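PDB 1Q1R: putidaredoxin reductase from Pseudomonas putida, which probably carries electrons from NADH through its bound FAD to putidaredoxin, the iron-sulfur partner of the cytochrome P450cam monooxygenase. Local coordinates for residues E270-S275 with L306-K311; A286-Q291 with V297-V302; A326-S331 with V381-S386. All blocks are in the same frame, centred on the assembly; numbering follows the deposited sequence.

Contact 1: residues E270-S275 with L306-K311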
loop_
_atom_site.group_PDB
_atom_site.type_symbol
_atom_site.label_atom_id
_atom_site.label_comp_id
_atom_site.label_asym_id
_atom_site.label_seq_id
_atom_site.Cartn_x
_atom_site.Cartn_y
_atom_site.Cartn_z
ATOM N N GLU A 270 -8.748 -18.362 -6.953
ATOM C CA GLU A 270 -7.423 -18.916 -6.719
ATOM C C GLU A 270 -6.534 -18.849 -7.953
ATOM O O GLU A 270 -5.313 -18.923 -7.844
ATOM C CB GLU A 270 -7.525 -20.365 -6.216
ATOM C CG GLU A 270 -8.197 -21.347 -7.173
ATOM C CD GLU A 270 -9.714 -21.198 -7.239
ATOM O OE1 GLU A 270 -10.348 -21.963 -7.998
ATOM O OE2 GLU A 270 -10.276 -20.327 -6.535
ATOM N N HIS A 271 -7.142 -18.706 -9.126
ATOM C CA HIS A 271 -6.365 -18.616 -10.358
ATOM C C HIS A 271 -6.235 -17.180 -10.860
ATOM O O HIS A 271 -5.900 -16.949 -12.023
ATOM C CB HIS A 271 -6.976 -19.494 -11.445
ATOM C CG HIS A 271 -6.964 -20.951 -11.113
ATOM N ND1 HIS A 271 -7.938 -21.547 -10.340
ATOM C CD2 HIS A 271 -6.069 -21.924 -11.408
ATOM C CE1 HIS A 271 -7.642 -22.824 -10.174
ATOM N NE2 HIS A 271 -6.513 -23.078 -10.810
ATOM N N MET A 272 -6.500 -16.226 -9.969
ATOM C CA MET A 272 -6.401 -14.802 -10.279
ATOM C C MET A 272 -7.488 -14.310 -11.233
ATOM O O MET A 272 -7.524 -13.128 -11.581
ATOM C CB MET A 272 -5.022 -14.484 -10.872
ATOM C CG MET A 272 -3.831 -14.937 -10.017
ATOM S SD MET A 272 -3.929 -14.404 -8.289
ATOM C CE MET A 272 -3.485 -12.656 -8.433
ATOM N N GLN A 273 -8.376 -15.213 -11.640
ATOM C CA GLN A 273 -9.456 -14.873 -12.564
ATOM C C GLN A 273 -10.635 -14.172 -11.901
ATOM O O GLN A 273 -10.970 -14.449 -10.751
ATOM C CB GLN A 273 -9.978 -16.137 -13.249
ATOM C CG GLN A 273 -8.925 -16.957 -13.965
ATOM C CD GLN A 273 -9.476 -18.280 -14.467
ATOM O OE1 GLN A 273 -10.379 -18.312 -15.300
ATOM N NE2 GLN A 273 -8.937 -19.378 -13.955
ATOM N N THR A 274 -11.266 -13.262 -12.638
ATOM C CA THR A 274 -12.437 -12.550 -12.140
ATOM C C THR A 274 -13.641 -13.394 -12.557
ATOM O O THR A 274 -13.482 -14.548 -12.950
ATOM C CB THR A 274 -12.582 -11.166 -12.797
ATOM O OG1 THR A 274 -12.832 -11.334 -14.198
ATOM C CG2 THR A 274 -11.312 -10.347 -12.612
ATOM N N SER A 275 -14.837 -12.821 -12.485
ATOM C CA SER A 275 -16.044 -13.542 -12.878
ATOM C C SER A 275 -15.878 -14.024 -14.315
ATOM O O SER A 275 -16.505 -15.000 -14.735
ATOM C CB SER A 275 -17.263 -12.622 -12.792
ATOM O OG SER A 275 -17.345 -12.003 -11.520
ATOM N N LEU A 306 3.781 -7.739 -5.898
ATOM C CA LEU A 306 4.805 -8.600 -6.477
ATOM C C LEU A 306 4.343 -10.060 -6.494
ATOM O O LEU A 306 4.413 -10.730 -7.526
ATOM C CB LEU A 306 6.112 -8.467 -5.689
ATOM C CG LEU A 306 6.760 -7.075 -5.703
ATOM C CD1 LEU A 306 7.992 -7.048 -4.793
ATOM C CD2 LEU A 306 7.147 -6.717 -7.127
ATOM N N GLU A 307 3.863 -10.538 -5.351
ATOM C CA GLU A 307 3.395 -11.916 -5.235
ATOM C C GLU A 307 2.275 -12.204 -6.232
ATOM O O GLU A 307 2.350 -13.166 -6.998
ATOM C CB GLU A 307 2.916 -12.190 -3.805
ATOM C CG GLU A 307 2.247 -13.550 -3.617
ATOM C CD GLU A 307 1.890 -13.843 -2.170
ATOM O OE1 GLU A 307 1.448 -12.916 -1.459
ATOM O OE2 GLU A 307 2.035 -15.006 -1.744
ATOM N N GLN A 308 1.247 -11.359 -6.238
ATOM C CA GLN A 308 0.128 -11.547 -7.151
ATOM C C GLN A 308 0.542 -11.437 -8.617
ATOM O O GLN A 308 0.088 -12.215 -9.457
ATOM C CB GLN A 308 -0.991 -10.542 -6.845
ATOM C CG GLN A 308 -1.666 -10.788 -5.507
ATOM C CD GLN A 308 -2.941 -9.978 -5.311
ATOM O OE1 GLN A 308 -3.554 -10.025 -4.245
ATOM N NE2 GLN A 308 -3.347 -9.238 -6.339
ATOM N N ALA A 309 1.409 -10.480 -8.924
ATOM C CA ALA A 309 1.863 -10.292 -10.299
ATOM C C ALA A 309 2.674 -11.495 -10.782
ATOM O O ALA A 309 2.583 -11.896 -11.943
ATOM C CB ALA A 309 2.697 -9.015 -10.404
ATOM N N ARG A 310 3.471 -12.068 -9.891
ATOM C CA ARG A 310 4.277 -13.225 -10.253
ATOM C C ARG A 310 3.406 -14.467 -10.448
ATOM O O ARG A 310 3.693 -15.307 -11.300
ATOM C CB ARG A 310 5.355 -13.457 -9.189
ATOM C CG ARG A 310 6.519 -12.490 -9.359
ATOM C CD ARG A 310 7.318 -12.246 -8.091
ATOM N NE ARG A 310 8.330 -11.215 -8.326
ATOM C CZ ARG A 310 9.084 -10.663 -7.381
ATOM N NH1 ARG A 310 8.950 -11.039 -6.114
ATOM N NH2 ARG A 310 9.974 -9.730 -7.703
ATOM N N LYS A 311 2.331 -14.563 -9.673
ATOM C CA LYS A 311 1.418 -15.692 -9.769
ATOM C C LYS A 311 0.698 -15.661 -11.118
ATOM O O LYS A 311 0.539 -16.696 -11.771
ATOM C CB LYS A 311 0.404 -15.643 -8.625
ATOM C CG LYS A 311 -0.547 -16.832 -8.572
ATOM C CD LYS A 311 -1.454 -16.746 -7.357
ATOM C CE LYS A 311 -2.412 -17.932 -7.286
ATOM N NZ LYS A 311 -3.294 -17.871 -6.081
#
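The ammonium group of Lys311 gives a hydrogen bond to the backbone carbonyl of Glu270, NZ lying 2.9 Å from O, and so ties helix 302-316 to the loop after strand 266-267. The donor meets the carbonyl at a C=O...N angle of 137° and stands 27° out of its plane, a bent approach rather than one head-on to the oxygen. Lys311 covers the distance by being straight: CG is anti to the backbone N (chi1 -176°) and every later torsion is extended.

The apolar part rests on Met272, whose thioether lies across the lysine methylenes. SD is 3.5 Å from Lys311 CD, and CG is 4.0 Å from that same CD. Bends at chi2 and chi3 bring the methyl to the helix surface, where Met272 CE sits 3.6 Å from CB of Gln308. The buried methionine also packs on Ile312 and Ile315, while backbone hydrogen bonding joins it to Ala281.

With an alanine at Lys311, the Glu270 carbonyl would probably lose its donor from the helix and the Met272 thioether would be uncovered along one flank.

Lys311 thus works as an amphipathic arm, its methylenes against sulfur and its charge on a neutral peptide oxygen. The bond depends on the backbone carbonyl of Glu270; the carboxylate takes no part, and even Glu270 CB stays 4.9 Å from Lys311 NZ.

Contact 2: residues A286-Q291 with V297-V302. With FAD (flavin-adenine dinucleotide), chain C.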
loop_
_atom_site.group_PDB
_atom_site.type_symbol
_atom_site.label_atom_id
_atom_site.label_comp_id
_atom_site.label_asym_id
_atom_site.label_seq_id
_atom_site.Cartn_x
_atom_site.Cartn_y
_atom_site.Cartn_z
ATOM N N ALA A 286 -7.349 -5.795 -6.188
ATOM C CA ALA A 286 -7.838 -7.165 -6.083
ATOM C C ALA A 286 -8.255 -7.676 -4.712
ATOM O O ALA A 286 -7.497 -7.604 -3.742
ATOM C CB ALA A 286 -6.804 -8.116 -6.686
ATOM N N ARG A 287 -9.482 -8.187 -4.641
ATOM C CA ARG A 287 -9.987 -8.779 -3.410
ATOM C C ARG A 287 -9.898 -10.280 -3.657
ATOM O O ARG A 287 -10.545 -10.810 -4.557
ATOM C CB ARG A 287 -11.436 -8.375 -3.137
ATOM C CG ARG A 287 -12.033 -9.102 -1.927
ATOM C CD ARG A 287 -13.242 -8.380 -1.392
ATOM N NE ARG A 287 -12.874 -7.072 -0.862
ATOM C CZ ARG A 287 -12.246 -6.882 0.293
ATOM N NH1 ARG A 287 -11.919 -7.917 1.053
ATOM N NH2 ARG A 287 -11.946 -5.653 0.689
ATOM N N PHE A 288 -9.077 -10.959 -2.867
ATOM C CA PHE A 288 -8.884 -12.391 -3.035
ATOM C C PHE A 288 -9.120 -13.147 -1.735
ATOM O O PHE A 288 -9.205 -12.555 -0.660
ATOM C CB PHE A 288 -7.464 -12.655 -3.532
ATOM C CG PHE A 288 -6.397 -12.296 -2.531
ATOM C CD1 PHE A 288 -5.818 -13.277 -1.731
ATOM C CD2 PHE A 288 -5.980 -10.973 -2.378
ATOM C CE1 PHE A 288 -4.838 -12.945 -0.791
ATOM C CE2 PHE A 288 -5.000 -10.632 -1.439
ATOM C CZ PHE A 288 -4.430 -11.619 -0.649
ATOM N N HIS A 289 -9.220 -14.465 -1.841
ATOM C CA HIS A 289 -9.438 -15.291 -0.664
ATOM C C HIS A 289 -8.115 -15.783 -0.089
ATOM O O HIS A 289 -7.353 -16.477 -0.757
ATOM C CB HIS A 289 -10.342 -16.479 -1.006
ATOM C CG HIS A 289 -10.622 -17.376 0.161
ATOM N ND1 HIS A 289 -9.793 -18.419 0.512
ATOM C CD2 HIS A 289 -11.610 -17.350 1.086
ATOM C CE1 HIS A 289 -10.257 -18.995 1.608
ATOM N NE2 HIS A 289 -11.358 -18.365 1.976
ATOM N N SER A 290 -7.835 -15.392 1.147
ATOM C CA SER A 290 -6.614 -15.821 1.813
ATOM C C SER A 290 -6.897 -17.159 2.475
ATOM O O SER A 290 -7.723 -17.236 3.380
ATOM C CB SER A 290 -6.204 -14.816 2.887
ATOM O OG SER A 290 -5.153 -15.338 3.686
ATOM N N GLN A 291 -6.230 -18.211 2.023
ATOM C CA GLN A 291 -6.446 -19.524 2.621
ATOM C C GLN A 291 -5.747 -19.568 3.974
ATOM O O GLN A 291 -6.162 -20.288 4.881
ATOM C CB GLN A 291 -5.930 -20.627 1.689
ATOM C CG GLN A 291 -4.541 -20.391 1.139
ATOM C CD GLN A 291 -4.282 -21.185 -0.132
ATOM O OE1 GLN A 291 -4.374 -22.416 -0.142
ATOM N NE2 GLN A 291 -3.957 -20.480 -1.217
ATOM N N VAL A 297 -9.830 -10.850 1.445
ATOM C CA VAL A 297 -9.139 -9.619 1.810
ATOM C C VAL A 297 -8.662 -8.886 0.564
ATOM O O VAL A 297 -8.633 -9.454 -0.524
ATOM C CB VAL A 297 -7.897 -9.921 2.674
ATOM C CG1 VAL A 297 -8.286 -10.747 3.891
ATOM C CG2 VAL A 297 -6.859 -10.667 1.842
ATOM N N ARG A 298 -8.309 -7.614 0.735
ATOM C CA ARG A 298 -7.762 -6.799 -0.348
ATOM C C ARG A 298 -6.550 -6.125 0.290
ATOM O O ARG A 298 -6.680 -5.393 1.270
ATOM C CB ARG A 298 -8.758 -5.738 -0.843
ATOM C CG ARG A 298 -8.197 -4.914 -2.026
ATOM C CD ARG A 298 -9.250 -4.034 -2.688
ATOM N NE ARG A 298 -9.777 -3.038 -1.763
ATOM C CZ ARG A 298 -9.096 -1.982 -1.337
ATOM N NH1 ARG A 298 -7.854 -1.776 -1.759
ATOM N NH2 ARG A 298 -9.651 -1.143 -0.477
ATOM N N ILE A 299 -5.369 -6.378 -0.254
ATOM C CA ILE A 299 -4.160 -5.819 0.332
ATOM C C ILE A 299 -3.484 -4.760 -0.521
ATOM O O ILE A 299 -3.336 -4.918 -1.729
ATOM C CB ILE A 299 -3.152 -6.951 0.650
ATOM C CG1 ILE A 299 -3.805 -7.953 1.608
ATOM C CG2 ILE A 299 -1.877 -6.378 1.268
ATOM C CD1 ILE A 299 -2.881 -9.043 2.084
ATOM N N GLU A 300 -3.071 -3.679 0.130
ATOM C CA GLU A 300 -2.397 -2.574 -0.538
ATOM C C GLU A 300 -0.932 -2.549 -0.106
ATOM O O GLU A 300 -0.587 -1.887 0.866
ATOM C CB GLU A 300 -3.077 -1.247 -0.158
ATOM C CG GLU A 300 -4.494 -1.084 -0.711
ATOM C CD GLU A 300 -5.301 0.000 0.008
ATOM O OE1 GLU A 300 -4.706 0.833 0.725
ATOM O OE2 GLU A 300 -6.536 0.022 -0.156
ATOM N N SER A 301 -0.072 -3.275 -0.817
ATOM C CA SER A 301 1.345 -3.293 -0.468
ATOM C C SER A 301 2.206 -3.712 -1.650
ATOM O O SER A 301 1.719 -4.300 -2.619
ATOM C CB SER A 301 1.609 -4.272 0.685
ATOM O OG SER A 301 1.697 -5.605 0.197
ATOM N N VAL A 302 3.496 -3.412 -1.561
ATOM C CA VAL A 302 4.421 -3.789 -2.615
ATOM C C VAL A 302 4.559 -5.311 -2.643
ATOM O O VAL A 302 4.424 -5.934 -3.694
ATOM C CB VAL A 302 5.812 -3.143 -2.399
ATOM C CG1 VAL A 302 6.862 -3.848 -3.258
ATOM C CG2 VAL A 302 5.750 -1.661 -2.762
HETATM P PA FAD C . -1.392 1.728 -8.578
HETATM O O1A FAD C . -2.489 2.632 -8.160
HETATM O O2A FAD C . -0.007 2.060 -8.171
HETATM O O5B FAD C . -1.412 1.566 -10.172
HETATM C C5B FAD C . -2.638 1.508 -10.910
HETATM C C4B FAD C . -2.504 2.391 -12.164
HETATM O O4B FAD C . -3.567 2.056 -13.126
HETATM C C3B FAD C . -2.703 3.874 -11.816
HETATM O O3B FAD C . -1.816 4.668 -12.615
HETATM C C2B FAD C . -4.127 4.136 -12.239
HETATM O O2B FAD C . -4.302 5.517 -12.574
HETATM C C1B FAD C . -4.229 3.288 -13.490
HETATM N N9A FAD C . -5.621 3.070 -13.969
HETATM C C8A FAD C . -6.701 2.788 -13.217
HETATM N N7A FAD C . -7.772 2.687 -14.013
HETATM C C5A FAD C . -7.372 2.902 -15.264
HETATM C C6A FAD C . -8.028 2.931 -16.496
HETATM N N6A FAD C . -9.341 2.722 -16.565
HETATM N N1A FAD C . -7.315 3.183 -17.623
HETATM C C2A FAD C . -5.995 3.406 -17.568
HETATM N N3A FAD C . -5.348 3.386 -16.393
HETATM C C4A FAD C . -6.012 3.138 -15.237
HETATM N N1 FAD C . 3.719 -0.448 0.077
HETATM C C2 FAD C . 4.658 -1.159 0.835
HETATM O O2 FAD C . 4.642 -2.389 0.837
HETATM N N3 FAD C . 5.622 -0.456 1.579
HETATM C C4 FAD C . 5.645 0.959 1.555
HETATM O O4 FAD C . 6.521 1.559 2.174
HETATM C C4X FAD C . 4.700 1.669 0.796
HETATM N N5 FAD C . 4.744 3.031 0.723
HETATM C C5X FAD C . 3.888 3.748 -0.061
HETATM C C6 FAD C . 3.988 5.153 -0.128
HETATM C C7 FAD C . 3.117 5.893 -0.960
HETATM C C7M FAD C . 3.225 7.430 -0.988
HETATM C C8 FAD C . 2.142 5.218 -1.738
HETATM C C8M FAD C . 1.195 5.986 -2.674
HETATM C C9 FAD C . 2.042 3.818 -1.669
HETATM C C9A FAD C . 2.909 3.079 -0.834
HETATM N N10 FAD C . 2.833 1.661 -0.763
HETATM C C10 FAD C . 3.741 0.957 0.055
HETATM C "C1'" FAD C . 1.793 0.918 -1.538
HETATM C "C2'" FAD C . 2.402 0.286 -2.792
HETATM O "O2'" FAD C . 3.173 1.273 -3.485
HETATM C "C3'" FAD C . 1.305 -0.272 -3.717
HETATM O "O3'" FAD C . 0.482 -1.179 -2.972
HETATM C "C4'" FAD C . 1.925 -1.002 -4.916
HETATM O "O4'" FAD C . 2.751 -0.097 -5.651
HETATM C "C5'" FAD C . 0.858 -1.578 -5.863
HETATM O "O5'" FAD C . 0.164 -0.552 -6.592
HETATM P P FAD C . -0.766 -0.984 -7.842
HETATM O O1P FAD C . 0.097 -1.113 -9.035
HETATM O O2P FAD C . -1.560 -2.162 -7.428
HETATM O O3P FAD C . -1.795 0.261 -8.014
HETATM O O HOH W 1 -5.056 -7.216 -2.905
#
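Phe288 and Val297 form the tight part of this contact, an antiparallel hydrogen-bonded pair in which Phe288 N to Val297 O and Val297 N to Phe288 O are both 2.8 Å. On the same face of the sheet Val297 CG2 sits over the Phe288 ring, a CH-pi contact 3.9 Å from the centroid and 25° off the normal. Ile299 CD1 comes up at the ring edge, near CZ, and Asn304 and Gln308 of helix 302-316 touch the Phe288 side chain.

The two strands, 286-290 and 295-298, make a beta hairpin whose second arm runs on into the FAD site of the glutathione reductase fold. Ser301 N-caps the following helix, and Val302 N, in the first turn of that helix, donates to FAD O2 at 2.8 Å.

The Arg287/Arg298 face is the looser one, met by long polar side chains. There the two guanidinium planes stand 89° apart, Arg287 NH2 lying 3.5 Å from Arg298 CB. Both NE groups bond to the Asn264 carbonyl, and Arg298 NH1 reaches Glu300 OE2 at 2.7 Å in a salt bridge. Beyond Arg298 the strands part: a water accepts from Ile299 N at 2.8 Å and can donate to Ala286 O.

Contact 3: residues A326-S331 with V381-S386. With FAD (flavin-adenine dinucleotide), chain C.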
loop_
_atom_site.group_PDB
_atom_site.type_symbol
_atom_site.label_atom_id
_atom_site.label_comp_id
_atom_site.label_asym_id
_atom_site.label_seq_id
_atom_site.Cartn_x
_atom_site.Cartn_y
_atom_site.Cartn_z
ATOM N N ALA A 326 2.758 -15.501 3.595
ATOM C CA ALA A 326 2.115 -14.620 4.560
ATOM C C ALA A 326 2.240 -13.193 4.032
ATOM O O ALA A 326 3.271 -12.821 3.482
ATOM C CB ALA A 326 2.798 -14.736 5.920
ATOM N N PRO A 327 1.185 -12.382 4.176
ATOM C CA PRO A 327 1.275 -11.003 3.686
ATOM C C PRO A 327 2.162 -10.160 4.600
ATOM O O PRO A 327 2.206 -10.380 5.812
ATOM C CB PRO A 327 -0.175 -10.539 3.702
ATOM C CG PRO A 327 -0.745 -11.282 4.879
ATOM C CD PRO A 327 -0.165 -12.672 4.690
ATOM N N TRP A 328 2.890 -9.214 4.018
ATOM C CA TRP A 328 3.746 -8.344 4.811
ATOM C C TRP A 328 3.977 -7.012 4.120
ATOM O O TRP A 328 3.685 -6.852 2.929
ATOM C CB TRP A 328 5.101 -9.006 5.110
ATOM C CG TRP A 328 6.018 -9.165 3.930
ATOM C CD1 TRP A 328 5.986 -10.158 2.996
ATOM C CD2 TRP A 328 7.109 -8.304 3.566
ATOM N NE1 TRP A 328 6.991 -9.974 2.075
ATOM C CE2 TRP A 328 7.693 -8.842 2.401
ATOM C CE3 TRP A 328 7.647 -7.130 4.114
ATOM C CZ2 TRP A 328 8.794 -8.247 1.767
ATOM C CZ3 TRP A 328 8.739 -6.537 3.488
ATOM C CH2 TRP A 328 9.301 -7.098 2.323
ATOM N N PHE A 329 4.475 -6.051 4.886
ATOM C CA PHE A 329 4.779 -4.734 4.353
ATOM C C PHE A 329 5.703 -4.041 5.341
ATOM O O PHE A 329 5.995 -4.581 6.411
ATOM C CB PHE A 329 3.492 -3.932 4.112
ATOM C CG PHE A 329 2.860 -3.381 5.353
ATOM C CD1 PHE A 329 3.172 -2.097 5.796
ATOM C CD2 PHE A 329 1.939 -4.133 6.073
ATOM C CE1 PHE A 329 2.572 -1.569 6.937
ATOM C CE2 PHE A 329 1.333 -3.616 7.216
ATOM C CZ PHE A 329 1.651 -2.330 7.650
ATOM N N TRP A 330 6.180 -2.862 4.972
ATOM C CA TRP A 330 7.089 -2.127 5.828
ATOM C C TRP A 330 6.764 -0.645 5.804
ATOM O O TRP A 330 5.963 -0.181 4.991
ATOM C CB TRP A 330 8.538 -2.347 5.370
ATOM C CG TRP A 330 8.939 -1.539 4.148
ATOM C CD1 TRP A 330 9.607 -0.345 4.136
ATOM C CD2 TRP A 330 8.692 -1.873 2.774
ATOM N NE1 TRP A 330 9.793 0.084 2.839
ATOM C CE2 TRP A 330 9.241 -0.833 1.985
ATOM C CE3 TRP A 330 8.058 -2.949 2.133
ATOM C CZ2 TRP A 330 9.181 -0.839 0.584
ATOM C CZ3 TRP A 330 7.999 -2.954 0.738
ATOM C CH2 TRP A 330 8.557 -1.903 -0.019
ATOM N N SER A 331 7.394 0.083 6.714
ATOM C CA SER A 331 7.226 1.521 6.826
ATOM C C SER A 331 8.542 2.071 7.341
ATOM O O SER A 331 9.213 1.432 8.154
ATOM C CB SER A 331 6.094 1.858 7.804
ATOM O OG SER A 331 5.965 3.260 7.980
ATOM N N VAL A 381 15.728 -9.859 11.828
ATOM C CA VAL A 381 15.831 -11.303 11.984
ATOM C C VAL A 381 14.544 -11.891 12.551
ATOM O O VAL A 381 14.018 -12.875 12.019
ATOM C CB VAL A 381 17.017 -11.695 12.892
ATOM C CG1 VAL A 381 17.079 -13.212 13.036
ATOM C CG2 VAL A 381 18.318 -11.169 12.293
ATOM N N GLU A 382 14.027 -11.295 13.621
ATOM C CA GLU A 382 12.792 -11.805 14.198
ATOM C C GLU A 382 11.654 -11.633 13.193
ATOM O O GLU A 382 10.665 -12.365 13.233
ATOM C CB GLU A 382 12.466 -11.098 15.521
ATOM C CG GLU A 382 13.571 -11.246 16.573
ATOM C CD GLU A 382 13.091 -11.017 17.999
ATOM O OE1 GLU A 382 12.178 -10.188 18.210
ATOM O OE2 GLU A 382 13.647 -11.661 18.919
ATOM N N PHE A 383 11.792 -10.673 12.283
ATOM C CA PHE A 383 10.763 -10.475 11.267
ATOM C C PHE A 383 10.786 -11.676 10.317
ATOM O O PHE A 383 9.760 -12.308 10.059
ATOM C CB PHE A 383 11.016 -9.191 10.472
ATOM C CG PHE A 383 10.076 -9.013 9.316
ATOM C CD1 PHE A 383 8.721 -8.782 9.535
ATOM C CD2 PHE A 383 10.534 -9.128 8.007
ATOM C CE1 PHE A 383 7.833 -8.673 8.468
ATOM C CE2 PHE A 383 9.656 -9.022 6.932
ATOM C CZ PHE A 383 8.302 -8.795 7.165
ATOM N N ASN A 384 11.965 -11.990 9.795
ATOM C CA ASN A 384 12.098 -13.124 8.889
ATOM C C ASN A 384 11.653 -14.410 9.581
ATOM O O ASN A 384 10.959 -15.238 8.991
ATOM C CB ASN A 384 13.546 -13.250 8.416
ATOM C CG ASN A 384 13.879 -12.284 7.293
ATOM O OD1 ASN A 384 15.050 -12.012 7.016
ATOM N ND2 ASN A 384 12.849 -11.776 6.625
ATOM N N GLN A 385 12.037 -14.573 10.841
ATOM C CA GLN A 385 11.650 -15.766 11.583
ATOM C C GLN A 385 10.140 -15.806 11.789
ATOM O O GLN A 385 9.534 -16.877 11.759
ATOM C CB GLN A 385 12.369 -15.808 12.936
ATOM C CG GLN A 385 13.881 -15.878 12.809
ATOM C CD GLN A 385 14.591 -15.777 14.144
ATOM O OE1 GLN A 385 14.344 -14.856 14.922
ATOM N NE2 GLN A 385 15.491 -16.721 14.411
ATOM N N SER A 386 9.534 -14.639 11.986
ATOM C CA SER A 386 8.092 -14.562 12.198
ATOM C C SER A 386 7.299 -14.929 10.946
ATOM O O SER A 386 6.189 -15.451 11.046
ATOM C CB SER A 386 7.694 -13.163 12.680
ATOM O OG SER A 386 8.231 -12.899 13.967
HETATM P PA FAD C . -1.392 1.728 -8.578
HETATM O O1A FAD C . -2.489 2.632 -8.160
HETATM O O2A FAD C . -0.007 2.060 -8.171
HETATM O O5B FAD C . -1.412 1.566 -10.172
HETATM C C5B FAD C . -2.638 1.508 -10.910
HETATM C C4B FAD C . -2.504 2.391 -12.164
HETATM O O4B FAD C . -3.567 2.056 -13.126
HETATM C C3B FAD C . -2.703 3.874 -11.816
HETATM O O3B FAD C . -1.816 4.668 -12.615
HETATM C C2B FAD C . -4.127 4.136 -12.239
HETATM O O2B FAD C . -4.302 5.517 -12.574
HETATM C C1B FAD C . -4.229 3.288 -13.490
HETATM N N9A FAD C . -5.621 3.070 -13.969
HETATM C C8A FAD C . -6.701 2.788 -13.217
HETATM N N7A FAD C . -7.772 2.687 -14.013
HETATM C C5A FAD C . -7.372 2.902 -15.264
HETATM C C6A FAD C . -8.028 2.931 -16.496
HETATM N N6A FAD C . -9.341 2.722 -16.565
HETATM N N1A FAD C . -7.315 3.183 -17.623
HETATM C C2A FAD C . -5.995 3.406 -17.568
HETATM N N3A FAD C . -5.348 3.386 -16.393
HETATM C C4A FAD C . -6.012 3.138 -15.237
HETATM N N1 FAD C . 3.719 -0.448 0.077
HETATM C C2 FAD C . 4.658 -1.159 0.835
HETATM O O2 FAD C . 4.642 -2.389 0.837
HETATM N N3 FAD C . 5.622 -0.456 1.579
HETATM C C4 FAD C . 5.645 0.959 1.555
HETATM O O4 FAD C . 6.521 1.559 2.174
HETATM C C4X FAD C . 4.700 1.669 0.796
HETATM N N5 FAD C . 4.744 3.031 0.723
HETATM C C5X FAD C . 3.888 3.748 -0.061
HETATM C C6 FAD C . 3.988 5.153 -0.128
HETATM C C7 FAD C . 3.117 5.893 -0.960
HETATM C C7M FAD C . 3.225 7.430 -0.988
HETATM C C8 FAD C . 2.142 5.218 -1.738
HETATM C C8M FAD C . 1.195 5.986 -2.674
HETATM C C9 FAD C . 2.042 3.818 -1.669
HETATM C C9A FAD C . 2.909 3.079 -0.834
HETATM N N10 FAD C . 2.833 1.661 -0.763
HETATM C C10 FAD C . 3.741 0.957 0.055
HETATM C "C1'" FAD C . 1.793 0.918 -1.538
HETATM C "C2'" FAD C . 2.402 0.286 -2.792
HETATM O "O2'" FAD C . 3.173 1.273 -3.485
HETATM C "C3'" FAD C . 1.305 -0.272 -3.717
HETATM O "O3'" FAD C . 0.482 -1.179 -2.972
HETATM C "C4'" FAD C . 1.925 -1.002 -4.916
HETATM O "O4'" FAD C . 2.751 -0.097 -5.651
HETATM C "C5'" FAD C . 0.858 -1.578 -5.863
HETATM O "O5'" FAD C . 0.164 -0.552 -6.592
HETATM P P FAD C . -0.766 -0.984 -7.842
HETATM O O1P FAD C . 0.097 -1.113 -9.035
HETATM O O2P FAD C . -1.560 -2.162 -7.428
HETATM O O3P FAD C . -1.795 0.261 -8.014
#
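Trp328 and Phe383 are brought together by two unlike first torsions. In the tryptophan, CG lies between the backbone N and the carbonyl carbon (chi1 70°), which sets the indole where the phenyl ring can meet its face; in the phenylalanine, CG is opposite the backbone N (chi1 174°), which sends the ring out from helix 380-391 to meet it.

The rings form an offset edge-to-face pair, the edge of Phe383 toward the face of Trp328. The phenyl centroid is 5.5 Å from that of the six-membered indole ring, and the planes are at 63°. Phe383 CZ does most of the touching: it is 3.5 Å from Trp328 CE3 and 3.8 Å from Trp328 CB, the latter lying in the plane of the phenyl ring. Phe383 CE2 is over the indole toward its rim, so the meeting is confined to one corner of the phenyl ring. Lys387, one turn further along the helix, adds a cation-pi contact to Trp328.

Within the helix, Ser386 OG gives a hydrogen bond to Glu382 O at 2.6 Å. Ser386 N bonds to this oxygen too, from the opposite face of the carbonyl plane.

Two residues after Trp328, Trp330 lies against the cofactor, FAD N3 being 3.3 Å above its ring plane. Through the Trp328-Phe383 pair helix 380-391 packs against strand 328-333, an edge strand of the five-stranded antiparallel sheet in the C-terminal domain. Lys339 and Val341 of adjoining strand 336-342 also meet Phe383, while Pro303, near the start of helix 302-316, touches Trp328.

The contacts follow a path from the loop beside helix 302-316, through the hairpin, to the C-terminal sheet. Centres of contacts 1 and 2 are 10 Å apart, those of 2 and 3 17 Å, and those of 1 and 3 22 Å. Along the chain contact 2 is nested inside the loop closed by contact 1, and contact 3 follows both. Helix 302-316 is the shared element: it belongs to contact 1, begins where contact 2 ends, and packs on Phe288. Ile299 and Ser301 of contact 2 in turn touch Pro327 and Phe329. Contacts 2 and 3 both reach the flavin, so it lies where the FAD- and nucleotide-binding part of the protein meets its C-terminal domain.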